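Local coordinates for putative sugar binding protein (Bacteroides vulgatus ATCC 8482, PDB 3KEZ) that probably binds sugars at the bacterial outer membrane as a calcium-containing member of the SusD family of nutrient-binding proteins, at residues A[170-181]-A[198-209]; A[307-315]-A[416-424]. All blocks are in the same frame, centred on the assembly; numbering follows the deposited sequence.

Contact 1. Residues A[170-181]-A[198-209]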
loop_
_atom_site.group_PDB
_atom_site.type_symbol
_atom_site.label_atom_id
_atom_site.label_comp_id
_atom_site.label_asym_id
_atom_site.label_seq_id
_atom_site.Cartn_x
_atom_site.Cartn_y
_atom_site.Cartn_z
ATOM N N TYR A 170 3.179 -2.227 -16.210
ATOM C CA TYR A 170 2.254 -1.107 -15.988
ATOM C C TYR A 170 1.083 -1.166 -16.960
ATOM O O TYR A 170 -0.063 -0.831 -16.590
ATOM C CB TYR A 170 2.983 0.255 -16.085
ATOM C CG TYR A 170 3.523 0.759 -14.755
ATOM C CD1 TYR A 170 4.687 0.230 -14.183
ATOM C CD2 TYR A 170 2.840 1.762 -14.054
ATOM C CE1 TYR A 170 5.177 0.705 -12.936
ATOM C CE2 TYR A 170 3.301 2.228 -12.807
ATOM C CZ TYR A 170 4.469 1.703 -12.257
ATOM O OH TYR A 170 4.864 2.199 -11.040
ATOM N N THR A 171 1.363 -1.558 -18.209
ATOM C CA THR A 171 0.284 -1.722 -19.183
ATOM C C THR A 171 -0.788 -2.669 -18.634
ATOM O O THR A 171 -1.970 -2.363 -18.706
ATOM C CB THR A 171 0.829 -2.190 -20.534
ATOM O OG1 THR A 171 1.729 -1.183 -21.027
ATOM C CG2 THR A 171 -0.272 -2.419 -21.520
ATOM N N GLU A 172 -0.344 -3.789 -18.057
ATOM C CA GLU A 172 -1.239 -4.827 -17.501
ATOM C C GLU A 172 -1.934 -4.349 -16.237
ATOM O O GLU A 172 -3.148 -4.589 -16.064
ATOM C CB GLU A 172 -0.473 -6.125 -17.219
ATOM C CG GLU A 172 0.038 -6.873 -18.419
ATOM C CD GLU A 172 -0.988 -6.997 -19.555
ATOM O OE1 GLU A 172 -2.151 -7.377 -19.308
ATOM O OE2 GLU A 172 -0.629 -6.671 -20.697
ATOM N N ILE A 173 -1.177 -3.671 -15.367
ATOM C CA ILE A 173 -1.678 -3.135 -14.105
ATOM C C ILE A 173 -2.812 -2.167 -14.406
ATOM O O ILE A 173 -3.911 -2.307 -13.872
ATOM C CB ILE A 173 -0.598 -2.428 -13.265
ATOM C CG1 ILE A 173 0.454 -3.454 -12.796
ATOM C CG2 ILE A 173 -1.261 -1.700 -12.047
ATOM C CD1 ILE A 173 1.883 -2.891 -12.437
ATOM N N ILE A 174 -2.554 -1.214 -15.294
ATOM C CA ILE A 174 -3.535 -0.162 -15.615
ATOM C C ILE A 174 -4.747 -0.774 -16.328
ATOM O O ILE A 174 -5.907 -0.440 -16.022
ATOM C CB ILE A 174 -2.847 0.970 -16.446
ATOM C CG1 ILE A 174 -1.864 1.746 -15.543
ATOM C CG2 ILE A 174 -3.853 1.943 -17.055
ATOM C CD1 ILE A 174 -0.911 2.719 -16.311
ATOM N N SER A 175 -4.498 -1.694 -17.256
ATOM C CA SER A 175 -5.617 -2.350 -17.930
ATOM C C SER A 175 -6.537 -3.076 -16.961
ATOM O O SER A 175 -7.744 -2.924 -17.057
ATOM C CB SER A 175 -5.139 -3.327 -19.001
ATOM O OG SER A 175 -6.224 -4.021 -19.525
ATOM N N ASP A 176 -5.970 -3.862 -16.034
ATOM C CA ASP A 176 -6.780 -4.587 -15.054
ATOM C C ASP A 176 -7.564 -3.616 -14.183
ATOM O O ASP A 176 -8.780 -3.723 -14.035
ATOM C CB ASP A 176 -5.878 -5.470 -14.159
ATOM C CG ASP A 176 -5.389 -6.735 -14.857
ATOM O OD1 ASP A 176 -5.844 -7.018 -16.002
ATOM O OD2 ASP A 176 -4.558 -7.470 -14.235
ATOM N N LEU A 177 -6.863 -2.628 -13.639
ATOM C CA LEU A 177 -7.522 -1.693 -12.711
ATOM C C LEU A 177 -8.574 -0.849 -13.390
ATOM O O LEU A 177 -9.675 -0.657 -12.853
ATOM C CB LEU A 177 -6.502 -0.849 -11.938
ATOM C CG LEU A 177 -5.822 -1.485 -10.737
ATOM C CD1 LEU A 177 -4.541 -0.712 -10.304
ATOM C CD2 LEU A 177 -6.807 -1.640 -9.530
ATOM N N LYS A 178 -8.272 -0.350 -14.578
ATOM C CA LYS A 178 -9.238 0.467 -15.285
ATOM C C LYS A 178 -10.528 -0.304 -15.544
ATOM O O LYS A 178 -11.637 0.194 -15.356
ATOM C CB LYS A 178 -8.631 0.925 -16.611
ATOM C CG LYS A 178 -9.428 2.015 -17.299
ATOM C CD LYS A 178 -8.627 2.648 -18.431
ATOM C CE LYS A 178 -9.555 3.530 -19.281
ATOM N NZ LYS A 178 -10.184 4.665 -18.480
ATOM N N ASN A 179 -10.355 -1.521 -16.023
ATOM C CA ASN A 179 -11.465 -2.418 -16.274
ATOM C C ASN A 179 -12.232 -2.748 -15.008
ATOM O O ASN A 179 -13.454 -2.811 -15.043
ATOM C CB ASN A 179 -10.942 -3.688 -16.921
ATOM C CG ASN A 179 -10.667 -3.499 -18.389
ATOM O OD1 ASN A 179 -11.506 -2.967 -19.116
ATOM N ND2 ASN A 179 -9.497 -3.922 -18.842
ATOM N N SER A 180 -11.525 -2.936 -13.894
ATOM C CA SER A 180 -12.186 -3.188 -12.610
ATOM C C SER A 180 -13.074 -2.015 -12.195
ATOM O O SER A 180 -14.113 -2.225 -11.593
ATOM C CB SER A 180 -11.179 -3.497 -11.504
ATOM O OG SER A 180 -10.544 -2.311 -10.965
ATOM N N THR A 181 -12.685 -0.784 -12.548
ATOM C CA THR A 181 -13.476 0.420 -12.133
ATOM C C THR A 181 -14.805 0.513 -12.878
ATOM O O THR A 181 -15.705 1.215 -12.451
ATOM C CB THR A 181 -12.742 1.739 -12.362
ATOM O OG1 THR A 181 -12.490 1.918 -13.759
ATOM C CG2 THR A 181 -11.421 1.817 -11.575
ATOM N N ALA A 198 -10.541 0.695 -5.918
ATOM C CA ALA A 198 -9.791 0.444 -7.185
ATOM C C ALA A 198 -9.432 1.755 -7.920
ATOM O O ALA A 198 -8.332 1.879 -8.424
ATOM C CB ALA A 198 -10.529 -0.517 -8.127
HETATM N N MSE A 199 -10.334 2.730 -7.939
HETATM C CA MSE A 199 -10.037 4.028 -8.568
HETATM C C MSE A 199 -8.895 4.755 -7.829
HETATM O O MSE A 199 -8.043 5.393 -8.439
HETATM C CB MSE A 199 -11.258 4.920 -8.619
HETATM C CG MSE A 199 -12.277 4.550 -9.580
HETATM SE SE MSE A 199 -13.594 5.982 -9.729
HETATM C CE MSE A 199 -14.710 5.196 -11.141
ATOM N N THR A 200 -8.898 4.681 -6.505
ATOM C CA THR A 200 -7.844 5.316 -5.711
ATOM C C THR A 200 -6.500 4.667 -6.008
ATOM O O THR A 200 -5.535 5.370 -6.284
ATOM C CB THR A 200 -8.152 5.265 -4.213
ATOM O OG1 THR A 200 -9.374 5.949 -3.973
ATOM C CG2 THR A 200 -7.069 5.898 -3.392
ATOM N N LEU A 201 -6.450 3.336 -6.040
ATOM C CA LEU A 201 -5.177 2.615 -6.352
ATOM C C LEU A 201 -4.756 2.993 -7.769
ATOM O O LEU A 201 -3.610 3.342 -7.994
ATOM C CB LEU A 201 -5.309 1.108 -6.235
ATOM C CG LEU A 201 -4.089 0.224 -6.501
ATOM C CD1 LEU A 201 -2.872 0.753 -5.724
ATOM C CD2 LEU A 201 -4.377 -1.247 -6.150
ATOM N N LEU A 202 -5.715 3.008 -8.697
ATOM C CA LEU A 202 -5.383 3.292 -10.091
ATOM C C LEU A 202 -4.784 4.718 -10.202
ATOM O O LEU A 202 -3.815 4.905 -10.929
ATOM C CB LEU A 202 -6.587 3.112 -11.018
ATOM C CG LEU A 202 -6.338 3.480 -12.491
ATOM C CD1 LEU A 202 -5.029 2.845 -13.031
ATOM C CD2 LEU A 202 -7.530 3.091 -13.340
ATOM N N SER A 203 -5.333 5.671 -9.443
ATOM C CA SER A 203 -4.761 7.014 -9.386
ATOM C C SER A 203 -3.327 7.027 -8.901
ATOM O O SER A 203 -2.503 7.759 -9.416
ATOM C CB SER A 203 -5.648 8.011 -8.566
ATOM O OG SER A 203 -5.484 7.881 -7.157
ATOM N N ARG A 204 -3.026 6.201 -7.912
ATOM C CA ARG A 204 -1.648 6.052 -7.452
ATOM C C ARG A 204 -0.778 5.502 -8.566
ATOM O O ARG A 204 0.342 6.002 -8.814
ATOM C CB ARG A 204 -1.596 5.124 -6.202
ATOM C CG ARG A 204 -0.196 5.110 -5.548
ATOM C CD ARG A 204 0.003 3.897 -4.689
ATOM N NE ARG A 204 -1.011 3.756 -3.671
ATOM C CZ ARG A 204 -1.198 2.645 -2.965
ATOM N NH1 ARG A 204 -0.464 1.577 -3.184
ATOM N NH2 ARG A 204 -2.134 2.579 -2.050
ATOM N N VAL A 205 -1.268 4.469 -9.246
ATOM C CA VAL A 205 -0.478 3.824 -10.283
ATOM C C VAL A 205 -0.181 4.849 -11.396
ATOM O O VAL A 205 0.956 4.967 -11.812
ATOM C CB VAL A 205 -1.152 2.584 -10.852
ATOM C CG1 VAL A 205 -0.331 2.031 -12.062
ATOM C CG2 VAL A 205 -1.316 1.491 -9.773
ATOM N N TYR A 206 -1.168 5.648 -11.785
ATOM C CA TYR A 206 -0.920 6.727 -12.742
ATOM C C TYR A 206 0.127 7.739 -12.276
ATOM O O TYR A 206 0.902 8.263 -13.103
ATOM C CB TYR A 206 -2.230 7.424 -13.115
ATOM C CG TYR A 206 -3.174 6.646 -14.061
ATOM C CD1 TYR A 206 -2.715 6.129 -15.272
ATOM C CD2 TYR A 206 -4.543 6.599 -13.821
ATOM C CE1 TYR A 206 -3.555 5.505 -16.154
ATOM C CE2 TYR A 206 -5.428 5.980 -14.740
ATOM C CZ TYR A 206 -4.911 5.454 -15.891
ATOM O OH TYR A 206 -5.708 4.864 -16.786
ATOM N N LEU A 207 0.146 8.077 -10.984
ATOM C CA LEU A 207 1.180 9.027 -10.478
ATOM C C LEU A 207 2.542 8.428 -10.663
ATOM O O LEU A 207 3.482 9.095 -11.138
ATOM C CB LEU A 207 0.966 9.360 -8.986
ATOM C CG LEU A 207 -0.261 10.163 -8.605
ATOM C CD1 LEU A 207 -0.444 10.260 -7.098
ATOM C CD2 LEU A 207 -0.127 11.523 -9.262
ATOM N N TYR A 208 2.689 7.167 -10.289
ATOM C CA TYR A 208 4.021 6.481 -10.437
ATOM C C TYR A 208 4.518 6.454 -11.863
ATOM O O TYR A 208 5.718 6.493 -12.104
ATOM C CB TYR A 208 3.973 5.013 -9.980
ATOM C CG TYR A 208 4.068 4.742 -8.501
ATOM C CD1 TYR A 208 3.236 5.366 -7.604
ATOM C CD2 TYR A 208 4.984 3.837 -8.003
ATOM C CE1 TYR A 208 3.300 5.096 -6.271
ATOM C CE2 TYR A 208 5.055 3.562 -6.639
ATOM C CZ TYR A 208 4.199 4.176 -5.786
ATOM O OH TYR A 208 4.219 3.893 -4.431
ATOM N N LYS A 209 3.594 6.332 -12.806
ATOM C CA LYS A 209 3.906 6.388 -14.227
ATOM C C LYS A 209 4.055 7.791 -14.791
ATOM O O LYS A 209 4.444 7.935 -15.913
ATOM C CB LYS A 209 2.844 5.596 -15.023
ATOM C CG LYS A 209 3.190 5.278 -16.428
ATOM C CD LYS A 209 2.133 4.432 -17.057
ATOM C CE LYS A 209 2.490 4.095 -18.481
ATOM N NZ LYS A 209 1.831 5.002 -19.368
HETATM O O HOH W 1 -7.902 6.164 -16.982
#

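Contact 2. Residues A[307-315]-A[416-424]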
loop_
_atom_site.group_PDB
_atom_site.type_symbol
_atom_site.label_atom_id
_atom_site.label_comp_id
_atom_site.label_asym_id
_atom_site.label_seq_id
_atom_site.Cartn_x
_atom_site.Cartn_y
_atom_site.Cartn_z
ATOM N N SER A 307 2.167 6.350 20.005
ATOM C CA SER A 307 2.199 5.649 21.294
ATOM C C SER A 307 3.638 5.618 21.752
ATOM O O SER A 307 4.502 5.048 21.096
ATOM C CB SER A 307 1.695 4.215 21.189
ATOM O OG SER A 307 0.299 4.176 21.045
ATOM N N PHE A 308 3.912 6.268 22.879
ATOM C CA PHE A 308 5.283 6.420 23.363
ATOM C C PHE A 308 5.633 5.363 24.413
ATOM O O PHE A 308 4.934 5.212 25.411
ATOM C CB PHE A 308 5.498 7.802 23.983
ATOM C CG PHE A 308 5.373 8.920 23.006
ATOM C CD1 PHE A 308 4.136 9.454 22.712
ATOM C CD2 PHE A 308 6.497 9.429 22.365
ATOM C CE1 PHE A 308 4.011 10.476 21.793
ATOM C CE2 PHE A 308 6.376 10.443 21.429
ATOM C CZ PHE A 308 5.144 10.977 21.154
ATOM N N ASP A 309 6.718 4.636 24.163
ATOM C CA ASP A 309 7.317 3.750 25.139
ATOM C C ASP A 309 8.170 4.603 26.048
ATOM O O ASP A 309 9.312 4.893 25.711
ATOM C CB ASP A 309 8.208 2.730 24.437
ATOM C CG ASP A 309 8.889 1.809 25.409
ATOM O OD1 ASP A 309 8.385 1.744 26.527
ATOM O OD2 ASP A 309 9.932 1.215 25.074
ATOM N N LYS A 310 7.617 4.995 27.199
ATOM C CA LYS A 310 8.291 5.895 28.133
ATOM C C LYS A 310 8.788 7.133 27.370
ATOM O O LYS A 310 7.990 7.750 26.678
ATOM C CB LYS A 310 9.402 5.170 28.903
ATOM C CG LYS A 310 8.935 3.948 29.744
ATOM C CD LYS A 310 7.656 4.271 30.556
ATOM C CE LYS A 310 7.328 3.229 31.626
ATOM N NZ LYS A 310 7.341 1.869 31.055
ATOM N N LYS A 311 10.067 7.487 27.478
ATOM C CA LYS A 311 10.642 8.534 26.656
ATOM C C LYS A 311 11.681 7.910 25.723
ATOM O O LYS A 311 12.727 8.506 25.478
ATOM C CB LYS A 311 11.247 9.667 27.517
ATOM C CG LYS A 311 10.210 10.507 28.285
ATOM C CD LYS A 311 10.731 11.911 28.698
ATOM C CE LYS A 311 9.576 12.908 28.975
ATOM N NZ LYS A 311 8.575 13.074 27.841
ATOM N N TYR A 312 11.387 6.716 25.181
ATOM C CA TYR A 312 12.382 5.965 24.408
ATOM C C TYR A 312 12.107 5.873 22.901
ATOM O O TYR A 312 13.024 6.060 22.103
ATOM C CB TYR A 312 12.515 4.541 24.934
ATOM C CG TYR A 312 12.645 4.436 26.428
ATOM C CD1 TYR A 312 13.453 5.330 27.153
ATOM C CD2 TYR A 312 11.965 3.431 27.134
ATOM C CE1 TYR A 312 13.565 5.226 28.561
ATOM C CE2 TYR A 312 12.076 3.326 28.533
ATOM C CZ TYR A 312 12.870 4.217 29.231
ATOM O OH TYR A 312 12.959 4.092 30.595
ATOM N N TYR A 313 10.865 5.504 22.560
ATOM C CA TYR A 313 10.408 5.279 21.205
ATOM C C TYR A 313 8.960 5.726 21.052
ATOM O O TYR A 313 8.193 5.753 22.031
ATOM C CB TYR A 313 10.395 3.805 20.876
ATOM C CG TYR A 313 11.665 3.090 21.117
ATOM C CD1 TYR A 313 12.693 3.159 20.196
ATOM C CD2 TYR A 313 11.835 2.312 22.251
ATOM C CE1 TYR A 313 13.886 2.510 20.419
ATOM C CE2 TYR A 313 13.025 1.642 22.478
ATOM C CZ TYR A 313 14.041 1.745 21.547
ATOM O OH TYR A 313 15.224 1.073 21.728
ATOM N N ALA A 314 8.588 6.056 19.822
ATOM C CA ALA A 314 7.219 6.373 19.488
ATOM C C ALA A 314 6.767 5.432 18.386
ATOM O O ALA A 314 7.352 5.393 17.294
ATOM C CB ALA A 314 7.090 7.807 19.047
ATOM N N TYR A 315 5.714 4.677 18.678
ATOM C CA TYR A 315 5.115 3.763 17.721
ATOM C C TYR A 315 3.918 4.423 17.040
ATOM O O TYR A 315 3.284 5.306 17.615
ATOM C CB TYR A 315 4.683 2.481 18.443
ATOM C CG TYR A 315 5.884 1.736 18.956
ATOM C CD1 TYR A 315 6.517 0.817 18.154
ATOM C CD2 TYR A 315 6.464 2.048 20.191
ATOM C CE1 TYR A 315 7.658 0.195 18.554
ATOM C CE2 TYR A 315 7.616 1.408 20.621
ATOM C CZ TYR A 315 8.194 0.469 19.788
ATOM O OH TYR A 315 9.311 -0.199 20.144
ATOM N N ASP A 416 16.338 13.161 19.746
ATOM C CA ASP A 416 15.255 13.818 20.457
ATOM C C ASP A 416 15.123 13.210 21.843
ATOM O O ASP A 416 15.061 11.988 21.970
ATOM C CB ASP A 416 13.947 13.644 19.681
ATOM C CG ASP A 416 12.867 14.634 20.120
ATOM O OD1 ASP A 416 12.384 14.546 21.266
ATOM O OD2 ASP A 416 12.504 15.502 19.302
ATOM N N SER A 417 15.026 14.054 22.871
ATOM C CA SER A 417 14.944 13.567 24.224
ATOM C C SER A 417 13.560 12.983 24.567
ATOM O O SER A 417 13.436 12.290 25.565
ATOM C CB SER A 417 15.349 14.675 25.202
ATOM O OG SER A 417 14.591 15.843 24.962
ATOM N N ASP A 418 12.532 13.211 23.746
ATOM C CA ASP A 418 11.209 12.571 23.999
ATOM C C ASP A 418 11.216 11.105 23.577
ATOM O O ASP A 418 10.351 10.332 24.001
ATOM C CB ASP A 418 10.068 13.249 23.234
ATOM C CG ASP A 418 9.678 14.613 23.786
ATOM O OD1 ASP A 418 9.909 14.877 24.983
ATOM O OD2 ASP A 418 9.077 15.389 22.976
ATOM N N ILE A 419 12.147 10.745 22.687
ATOM C CA ILE A 419 12.295 9.375 22.209
ATOM C C ILE A 419 13.779 9.045 22.175
ATOM O O ILE A 419 14.378 8.869 21.111
ATOM C CB ILE A 419 11.626 9.159 20.838
ATOM C CG1 ILE A 419 12.067 10.213 19.792
ATOM C CG2 ILE A 419 10.126 9.130 21.032
ATOM C CD1 ILE A 419 11.404 10.034 18.461
ATOM N N ASN A 420 14.355 8.951 23.377
ATOM C CA ASN A 420 15.804 9.036 23.541
ATOM C C ASN A 420 16.549 7.767 23.212
ATOM O O ASN A 420 17.767 7.770 23.249
ATOM C CB ASN A 420 16.204 9.570 24.940
ATOM C CG ASN A 420 15.880 8.610 26.070
ATOM O OD1 ASN A 420 15.796 7.402 25.873
ATOM N ND2 ASN A 420 15.718 9.147 27.270
ATOM N N LYS A 421 15.844 6.683 22.890
ATOM C CA LYS A 421 16.508 5.460 22.414
ATOM C C LYS A 421 16.420 5.252 20.906
ATOM O O LYS A 421 16.962 4.279 20.375
ATOM C CB LYS A 421 15.959 4.231 23.146
ATOM C CG LYS A 421 16.381 4.166 24.608
ATOM C CD LYS A 421 15.732 3.007 25.351
ATOM C CE LYS A 421 16.047 3.093 26.841
ATOM N NZ LYS A 421 15.005 2.448 27.653
ATOM N N THR A 422 15.750 6.161 20.209
ATOM C CA THR A 422 15.586 6.043 18.776
ATOM C C THR A 422 16.788 6.661 18.072
ATOM O O THR A 422 17.035 7.860 18.184
ATOM C CB THR A 422 14.320 6.818 18.313
ATOM O OG1 THR A 422 13.168 6.353 19.021
ATOM C CG2 THR A 422 14.112 6.696 16.784
ATOM N N LYS A 423 17.516 5.871 17.312
ATOM C CA LYS A 423 18.669 6.401 16.590
ATOM C C LYS A 423 18.913 5.512 15.380
ATOM O O LYS A 423 18.654 4.304 15.429
ATOM C CB LYS A 423 19.918 6.466 17.496
ATOM C CG LYS A 423 20.470 5.137 17.947
ATOM C CD LYS A 423 21.798 5.323 18.797
ATOM C CE LYS A 423 22.905 6.104 18.027
ATOM N NZ LYS A 423 24.284 6.097 18.640
ATOM N N HIS A 424 19.411 6.101 14.300
ATOM C CA HIS A 424 19.724 5.299 13.117
ATOM C C HIS A 424 20.865 4.299 13.394
ATOM O O HIS A 424 21.747 4.531 14.230
ATOM C CB HIS A 424 19.998 6.178 11.899
ATOM C CG HIS A 424 18.761 6.762 11.308
ATOM N ND1 HIS A 424 17.853 6.017 10.584
ATOM C CD2 HIS A 424 18.250 8.012 11.382
ATOM C CE1 HIS A 424 16.847 6.792 10.219
ATOM N NE2 HIS A 424 17.069 8.013 10.680
HETATM O O HOH W 2 7.789 11.739 25.226
HETATM O O HOH W 3 10.673 6.424 18.019
#

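Contact 1. Residues A[170-181]-A[198-209]
Val205 inserts as a knob among Tyr170, Ile173, Ile174 and Leu177. Its CG1, anti to the backbone N (chi1 174°), meets Ile174 and lies 3.7 Å from CE2 of the Tyr170 ring; CG2 turns to Leu177 CD1, and both methyls touch Ile173 CG2. The interlock is reciprocal. Leu177 enters the hole formed by Ala198, Leu201, Leu202 and Val205, its CD1 3.9 Å from Leu201 CG and its CD2 turned to Ala198. Ile174 fills the next hole, reaching Lys209 CD with CD1 (3.6 Å) and Tyr206 with CG2. The Tyr206 ring in turn carries Leu202 CD1 over one face, toward its rim. Tyr170 OH ends 3.1 Å from Tyr208 CB, which lies at the edge of the Tyr170 ring; the Tyr208 hydroxyl itself bonds to Arg132.

No direct hydrogen bond joins the helices; one water accepts from Lys178 NZ and also bonds Tyr206 OH (2.6 Å). Ser180 OG and Thr181 OG1 donate hydrogen bonds to Leu177 O and Lys178 O of their own helix. With OG1 so placed (chi1 63°), Thr181 CG2 is directed at Met199, a selenomethionine, and meets its CG at a tight 3.5 Å.

Axes 9.1 Å apart at 151°, together with mutual knobs-into-holes packing, identify an antiparallel helix pair, consistent with the TPR-like helical architecture of SusD proteins.

Contact 2. Residues A[307-315]-A[416-424]
Lys421 lies alongside Tyr312 and brings NZ over the ring: CG is anti to the carbonyl carbon (chi1 -70°), and the chain runs extended beyond it. The nitrogen is 2.9 Å from the ring centroid and 3° off the normal, an unusually close, nearly axial cation-pi contact. Lys421 CE adds a CH-pi contact to the same face, while Lys310 CB lies against the opposite face, toward its rim. Asn420 OD1 approaches the ring edge, 3.4 Å from Tyr312 CD1.

Two backbone bonds set this register. Asn420 N donates to Lys311 O (2.7 Å) almost straight, at 175°, and Lys421 N donates to Tyr312 O (3.0 Å) in the carbonyl plane, on a lone pair. Both donors belong to the type I turn from Ile419 to Thr422. Beside the turn, Ile419 CG2 touches Ala314 CB and the edge of the Phe308 ring, 3.9 Å from its CD2. Thr422 OG1 shares a water with Ala314 N, and Tyr313 CZ lies 3.5 Å from Lys421 CB.

On the other flank, Lys311 NZ makes a long salt bridge to Asp418 OD1 (3.6 Å), and a water accepts from this NZ and donates to Asp418 O. Asp418 OD2 bonds Tyr291, while its backbone N closes an Asx turn on Asp416 OD1. Tyr312 and Tyr313 both face Asp309 in a classic beta bulge.

One short, straight bond and one longer, bent bond, with Ile419 packing, thus hold the loop on the hairpin. Lys421 contributes its aliphatic chain as well as its charge; the long, water-assisted Lys311 bridge is probably modest.

Overall arrangement
Contact 1 closes along the chain before contact 2 opens, and the two lie on opposite sides of the chain's centre, their own centres 38 Å apart and their nearest atoms about 20 Å apart. They share no helix or strand. Contact 1, 13 Å from the chain centre, pairs helices 166-183 and 195-209. Contact 2 lies farther out, at 26 Å, where the loop between strands 409-410 and 430-431 meets the two-stranded hairpin 306-316. Neither contains a residue of the calcium site (Asn261, Gln322, Glu325, Asp329, Asn331). Contact 1 thus builds part of the buried helical core, while contact 2 pins a long loop onto a peripheral hairpin, with no direct touch between them.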